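Local coordinates for protein MaoC-like dehydratase (Phytophthora Capsici, PDB 3KH8) that probably catalyses the hydration or dehydration of acyl thioesters, as a hot dog-fold lyase of the MaoC and hydratase 2 family, at residues Phe244-Ala258 with Val279-Thr293. Residues are numbered along the deposited sequence; the frame is centred on the assembly and turned at random.
Sequences FKQPILHGLCSMGVA and VRFSSPCFPGETIQT
Leu249 N donates a backbone hydrogen bond of 2.9 Å to Cys285 O, joining the loop before helix 251-258 to the loop between strands 279-281 and 290-293. Next to it a water bridges the same two residues, giving a hydrogen bond to Leu249 O and taking one from Cys285 N. The Phe286 ring lies in the bend of residues 244-248. Lys245 CE sits over the centre of one face, 3.9 Å from the ring centroid, and NZ makes an off-centre cation-pi contact. With chi1 at 58° and an extended chain beyond CG, Lys245 brings CE over that face. Pro247 O meets the edge of that ring in its plane, 3.7 Å from Phe286 CD1. Ile248 CG2 touches Phe286 CE1, Pro284 CB and one face of the Phe244 ring. Phe286 N is held by Glu289 OE1 across a type II turn, and Glu289 OE2 forms a salt bridge with Arg312. Leu249 CD2 meets Cys285 SG at 4.1 Å and Ile291 CD1.

On the helix, Gly251 O comes obliquely to Phe281 CE1, at 3.1 Å; Met255 CB meets the ring edge. Met255 SD rests 3.9 Å from Val279 CG2 and makes an oblique Met-aromatic contact with Phe281. Two residues further on, Val257 CG1 packs on Ile291 CG2 at 3.8 Å. The helix axis runs at 51° to strand 290-293, with a closest approach of 9.0 Å. His250, the N-cap residue, points away from this interface and stacks on His233. A long helix laid against a curved antiparallel sheet is the hallmark of the hot dog fold, here in the MaoC-like domain.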
loop_
_atom_site.group_PDB
_atom_site.type_symbol
_atom_site.label_atom_id
_atom_site.label_comp_id
_atom_site.label_asym_id
_atom_site.label_seq_id
_atom_site.Cartn_x
_atom_site.Cartn_y
_atom_site.Cartn_z
ATOM N N PHE A 244 -19.175 17.104 -3.832
ATOM C CA PHE A 244 -18.829 15.988 -4.719
ATOM C C PHE A 244 -19.778 14.792 -4.573
ATOM O O PHE A 244 -20.310 14.541 -3.494
ATOM C CB PHE A 244 -17.379 15.536 -4.486
ATOM C CG PHE A 244 -16.355 16.631 -4.664
ATOM C CD1 PHE A 244 -16.059 17.134 -5.931
ATOM C CD2 PHE A 244 -15.672 17.145 -3.566
ATOM C CE1 PHE A 244 -15.108 18.144 -6.096
ATOM C CE2 PHE A 244 -14.718 18.152 -3.721
ATOM C CZ PHE A 244 -14.436 18.652 -4.989
ATOM N N LYS A 245 -19.973 14.056 -5.667
ATOM C CA LYS A 245 -20.804 12.841 -5.674
ATOM C C LYS A 245 -20.158 11.701 -4.882
ATOM O O LYS A 245 -20.849 10.843 -4.321
ATOM C CB LYS A 245 -21.082 12.382 -7.116
ATOM C CG LYS A 245 -19.825 12.086 -7.948
ATOM C CD LYS A 245 -20.156 11.689 -9.385
ATOM C CE LYS A 245 -18.891 11.635 -10.233
ATOM N NZ LYS A 245 -19.150 11.167 -11.620
ATOM N N GLN A 246 -18.827 11.706 -4.857
ATOM C CA GLN A 246 -18.034 10.692 -4.176
ATOM C C GLN A 246 -16.676 11.310 -3.817
ATOM O O GLN A 246 -16.363 12.408 -4.287
ATOM C CB GLN A 246 -17.876 9.447 -5.063
ATOM C CG GLN A 246 -17.189 9.688 -6.408
ATOM C CD GLN A 246 -17.269 8.487 -7.334
ATOM O OE1 GLN A 246 -18.354 7.969 -7.609
ATOM N NE2 GLN A 246 -16.121 8.043 -7.829
ATOM N N PRO A 247 -15.878 10.633 -2.966
ATOM C CA PRO A 247 -14.543 11.163 -2.669
ATOM C C PRO A 247 -13.717 11.393 -3.937
ATOM O O PRO A 247 -13.884 10.674 -4.921
ATOM C CB PRO A 247 -13.914 10.059 -1.818
ATOM C CG PRO A 247 -15.072 9.410 -1.144
ATOM C CD PRO A 247 -16.173 9.424 -2.170
ATOM N N ILE A 248 -12.851 12.400 -3.912
ATOM C CA ILE A 248 -11.949 12.660 -5.038
ATOM C C ILE A 248 -10.565 12.050 -4.805
ATOM O O ILE A 248 -10.131 11.900 -3.661
ATOM C CB ILE A 248 -11.821 14.179 -5.343
ATOM C CG1 ILE A 248 -11.177 14.926 -4.164
ATOM C CG2 ILE A 248 -13.190 14.768 -5.710
ATOM C CD1 ILE A 248 -10.689 16.326 -4.497
ATOM N N LEU A 249 -9.881 11.698 -5.893
ATOM C CA LEU A 249 -8.507 11.213 -5.815
ATOM C C LEU A 249 -7.584 12.379 -5.478
ATOM O O LEU A 249 -7.823 13.501 -5.920
ATOM C CB LEU A 249 -8.087 10.560 -7.141
ATOM C CG LEU A 249 -6.687 9.942 -7.270
ATOM C CD1 LEU A 249 -6.501 8.732 -6.329
ATOM C CD2 LEU A 249 -6.400 9.551 -8.716
ATOM N N HIS A 250 -6.549 12.109 -4.684
ATOM C CA HIS A 250 -5.530 13.107 -4.342
ATOM C C HIS A 250 -4.967 13.718 -5.613
ATOM O O HIS A 250 -4.592 12.990 -6.530
ATOM C CB HIS A 250 -4.353 12.460 -3.602
ATOM C CG HIS A 250 -4.715 11.794 -2.309
ATOM N ND1 HIS A 250 -5.516 10.674 -2.241
ATOM C CD2 HIS A 250 -4.328 12.056 -1.038
ATOM C CE1 HIS A 250 -5.630 10.291 -0.982
ATOM N NE2 HIS A 250 -4.923 11.117 -0.230
ATOM N N GLY A 251 -4.902 15.048 -5.668
ATOM C CA GLY A 251 -4.243 15.736 -6.778
ATOM C C GLY A 251 -2.799 15.293 -6.982
ATOM O O GLY A 251 -2.336 15.158 -8.117
ATOM N N LEU A 252 -2.087 15.050 -5.881
ATOM C CA LEU A 252 -0.694 14.605 -5.966
ATOM C C LEU A 252 -0.541 13.180 -6.513
ATOM O O LEU A 252 0.504 12.844 -7.070
ATOM C CB LEU A 252 0.024 14.759 -4.619
ATOM C CG LEU A 252 0.413 16.195 -4.238
ATOM C CD1 LEU A 252 0.917 16.257 -2.787
ATOM C CD2 LEU A 252 1.457 16.758 -5.208
ATOM N N CYS A 253 -1.576 12.356 -6.349
ATOM C CA CYS A 253 -1.599 11.019 -6.952
ATOM C C CYS A 253 -1.718 11.139 -8.481
ATOM O O CYS A 253 -0.985 10.482 -9.222
ATOM C CB CYS A 253 -2.741 10.176 -6.371
ATOM S SG CYS A 253 -2.819 8.457 -6.997
ATOM N N SER A 254 -2.631 11.996 -8.940
ATOM C CA SER A 254 -2.743 12.333 -10.367
ATOM C C SER A 254 -1.416 12.841 -10.927
ATOM O O SER A 254 -1.027 12.490 -12.042
ATOM C CB SER A 254 -3.835 13.388 -10.592
ATOM O OG SER A 254 -5.108 12.861 -10.271
ATOM N N MET A 255 -0.729 13.670 -10.146
ATOM C CA MET A 255 0.585 14.170 -10.529
ATOM C C MET A 255 1.579 13.011 -10.638
ATOM O O MET A 255 2.427 13.000 -11.535
ATOM C CB MET A 255 1.078 15.219 -9.529
ATOM C CG MET A 255 2.340 15.966 -9.974
ATOM S SD MET A 255 2.837 17.201 -8.769
ATOM C CE MET A 255 4.254 17.942 -9.581
ATOM N N GLY A 256 1.465 12.046 -9.722
ATOM C CA GLY A 256 2.270 10.826 -9.767
ATOM C C GLY A 256 2.036 10.027 -11.037
ATOM O O GLY A 256 2.987 9.556 -11.665
ATOM N N VAL A 257 0.766 9.883 -11.414
ATOM C CA VAL A 257 0.385 9.153 -12.627
ATOM C C VAL A 257 0.991 9.815 -13.872
ATOM O O VAL A 257 1.563 9.128 -14.727
ATOM C CB VAL A 257 -1.156 8.991 -12.742
ATOM C CG1 VAL A 257 -1.561 8.422 -14.098
ATOM C CG2 VAL A 257 -1.673 8.081 -11.628
ATOM N N ALA A 258 0.884 11.141 -13.961
ATOM C CA ALA A 258 1.525 11.879 -15.063
ATOM C C ALA A 258 3.050 11.702 -15.043
ATOM O O ALA A 258 3.671 11.473 -16.088
ATOM C CB ALA A 258 1.148 13.351 -15.015
ATOM N N VAL A 279 3.130 21.787 -12.188
ATOM C CA VAL A 279 1.786 21.597 -12.716
ATOM C C VAL A 279 0.826 22.537 -12.008
ATOM O O VAL A 279 1.162 23.118 -10.966
ATOM C CB VAL A 279 1.273 20.134 -12.496
ATOM C CG1 VAL A 279 2.198 19.104 -13.144
ATOM C CG2 VAL A 279 1.071 19.823 -11.002
ATOM N N ARG A 280 -0.367 22.684 -12.573
ATOM C CA ARG A 280 -1.487 23.183 -11.790
ATOM C C ARG A 280 -2.625 22.176 -11.813
ATOM O O ARG A 280 -2.787 21.428 -12.780
ATOM C CB ARG A 280 -1.940 24.582 -12.235
ATOM C CG ARG A 280 -2.714 24.636 -13.529
ATOM C CD ARG A 280 -3.094 26.079 -13.882
ATOM N NE ARG A 280 -3.383 26.193 -15.308
ATOM C CZ ARG A 280 -2.482 26.498 -16.237
ATOM N NH1 ARG A 280 -1.222 26.750 -15.901
ATOM N NH2 ARG A 280 -2.847 26.564 -17.507
ATOM N N PHE A 281 -3.397 22.146 -10.735
ATOM C CA PHE A 281 -4.534 21.250 -10.638
ATOM C C PHE A 281 -5.783 22.010 -11.045
ATOM O O PHE A 281 -6.192 22.967 -10.381
ATOM C CB PHE A 281 -4.637 20.672 -9.223
ATOM C CG PHE A 281 -3.366 20.020 -8.756
ATOM C CD1 PHE A 281 -2.993 18.766 -9.237
ATOM C CD2 PHE A 281 -2.524 20.670 -7.859
ATOM C CE1 PHE A 281 -1.805 18.163 -8.822
ATOM C CE2 PHE A 281 -1.327 20.072 -7.436
ATOM C CZ PHE A 281 -0.972 18.817 -7.920
ATOM N N SER A 282 -6.381 21.583 -12.150
ATOM C CA SER A 282 -7.411 22.386 -12.806
ATOM C C SER A 282 -8.831 21.913 -12.515
ATOM O O SER A 282 -9.755 22.723 -12.472
ATOM C CB SER A 282 -7.145 22.466 -14.312
ATOM O OG SER A 282 -6.784 21.201 -14.826
ATOM N N SER A 283 -9.000 20.608 -12.310
ATOM C CA SER A 283 -10.300 20.033 -11.959
ATOM C C SER A 283 -10.108 18.680 -11.266
ATOM O O SER A 283 -9.034 18.080 -11.380
ATOM C CB SER A 283 -11.199 19.902 -13.198
ATOM O OG SER A 283 -10.788 18.828 -14.024
ATOM N N PRO A 284 -11.137 18.201 -10.539
ATOM C CA PRO A 284 -10.921 16.987 -9.761
ATOM C C PRO A 284 -11.007 15.697 -10.568
ATOM O O PRO A 284 -11.653 15.647 -11.618
ATOM C CB PRO A 284 -12.032 17.042 -8.708
ATOM C CG PRO A 284 -13.119 17.819 -9.352
ATOM C CD PRO A 284 -12.446 18.819 -10.245
ATOM N N CYS A 285 -10.337 14.670 -10.055
ATOM C CA CYS A 285 -10.370 13.325 -10.605
ATOM C C CYS A 285 -11.069 12.408 -9.601
ATOM O O CYS A 285 -10.940 12.588 -8.392
ATOM C CB CYS A 285 -8.941 12.840 -10.851
ATOM S SG CYS A 285 -8.789 11.208 -11.593
ATOM N N PHE A 286 -11.814 11.431 -10.106
ATOM C CA PHE A 286 -12.465 10.462 -9.235
ATOM C C PHE A 286 -11.770 9.112 -9.342
ATOM O O PHE A 286 -11.468 8.654 -10.450
ATOM C CB PHE A 286 -13.962 10.355 -9.551
ATOM C CG PHE A 286 -14.694 11.659 -9.417
ATOM C CD1 PHE A 286 -15.049 12.144 -8.160
ATOM C CD2 PHE A 286 -15.009 12.416 -10.543
ATOM C CE1 PHE A 286 -15.715 13.355 -8.028
ATOM C CE2 PHE A 286 -15.675 13.627 -10.421
ATOM C CZ PHE A 286 -16.029 14.101 -9.158
ATOM N N PRO A 287 -11.492 8.473 -8.189
ATOM C CA PRO A 287 -10.841 7.164 -8.235
ATOM C C PRO A 287 -11.666 6.215 -9.094
ATOM O O PRO A 287 -12.892 6.169 -8.960
ATOM C CB PRO A 287 -10.848 6.707 -6.770
ATOM C CG PRO A 287 -11.084 7.936 -5.965
ATOM C CD PRO A 287 -11.915 8.836 -6.825
ATOM N N GLY A 288 -11.004 5.492 -9.991
ATOM C CA GLY A 288 -11.703 4.643 -10.953
ATOM C C GLY A 288 -11.661 5.185 -12.370
ATOM O O GLY A 288 -11.857 4.440 -13.330
ATOM N N GLU A 289 -11.402 6.484 -12.503
ATOM C CA GLU A 289 -11.324 7.119 -13.813
ATOM C C GLU A 289 -9.971 6.878 -14.476
ATOM O O GLU A 289 -8.966 6.617 -13.792
ATOM C CB GLU A 289 -11.632 8.619 -13.709
ATOM C CG GLU A 289 -13.073 8.908 -13.283
ATOM C CD GLU A 289 -13.453 10.374 -13.387
ATOM O OE1 GLU A 289 -12.675 11.246 -12.943
ATOM O OE2 GLU A 289 -14.547 10.650 -13.914
ATOM N N THR A 290 -9.959 6.954 -15.806
ATOM C CA THR A 290 -8.748 6.754 -16.595
ATOM C C THR A 290 -8.023 8.080 -16.808
ATOM O O THR A 290 -8.607 9.043 -17.321
ATOM C CB THR A 290 -9.068 6.101 -17.962
ATOM O OG1 THR A 290 -9.786 4.880 -17.746
ATOM C CG2 THR A 290 -7.790 5.801 -18.746
ATOM N N ILE A 291 -6.756 8.123 -16.406
ATOM C CA ILE A 291 -5.937 9.324 -16.559
ATOM C C ILE A 291 -5.048 9.212 -17.790
ATOM O O ILE A 291 -4.164 8.348 -17.851
ATOM C CB ILE A 291 -5.073 9.615 -15.305
ATOM C CG1 ILE A 291 -5.966 9.909 -14.091
ATOM C CG2 ILE A 291 -4.105 10.786 -15.576
ATOM C CD1 ILE A 291 -5.206 10.052 -12.754
ATOM N N GLN A 292 -5.295 10.088 -18.763
ATOM C CA GLN A 292 -4.481 10.177 -19.976
ATOM C C GLN A 292 -3.444 11.274 -19.815
ATOM O O GLN A 292 -3.787 12.406 -19.463
ATOM C CB GLN A 292 -5.348 10.519 -21.193
ATOM C CG GLN A 292 -6.411 9.498 -21.557
ATOM C CD GLN A 292 -7.405 10.042 -22.578
ATOM O OE1 GLN A 292 -7.958 11.130 -22.409
ATOM N NE2 GLN A 292 -7.638 9.282 -23.637
ATOM N N THR A 293 -2.186 10.952 -20.089
ATOM C CA THR A 293 -1.135 11.962 -20.085
ATOM C C THR A 293 -0.759 12.332 -21.526
ATOM O O THR A 293 -0.287 11.482 -22.293
ATOM C CB THR A 293 0.104 11.511 -19.260
ATOM O OG1 THR A 293 -0.304 11.183 -17.924
ATOM C CG2 THR A 293 1.147 12.617 -19.191
HETATM O O HOH W 1 -8.781 15.195 -7.786
#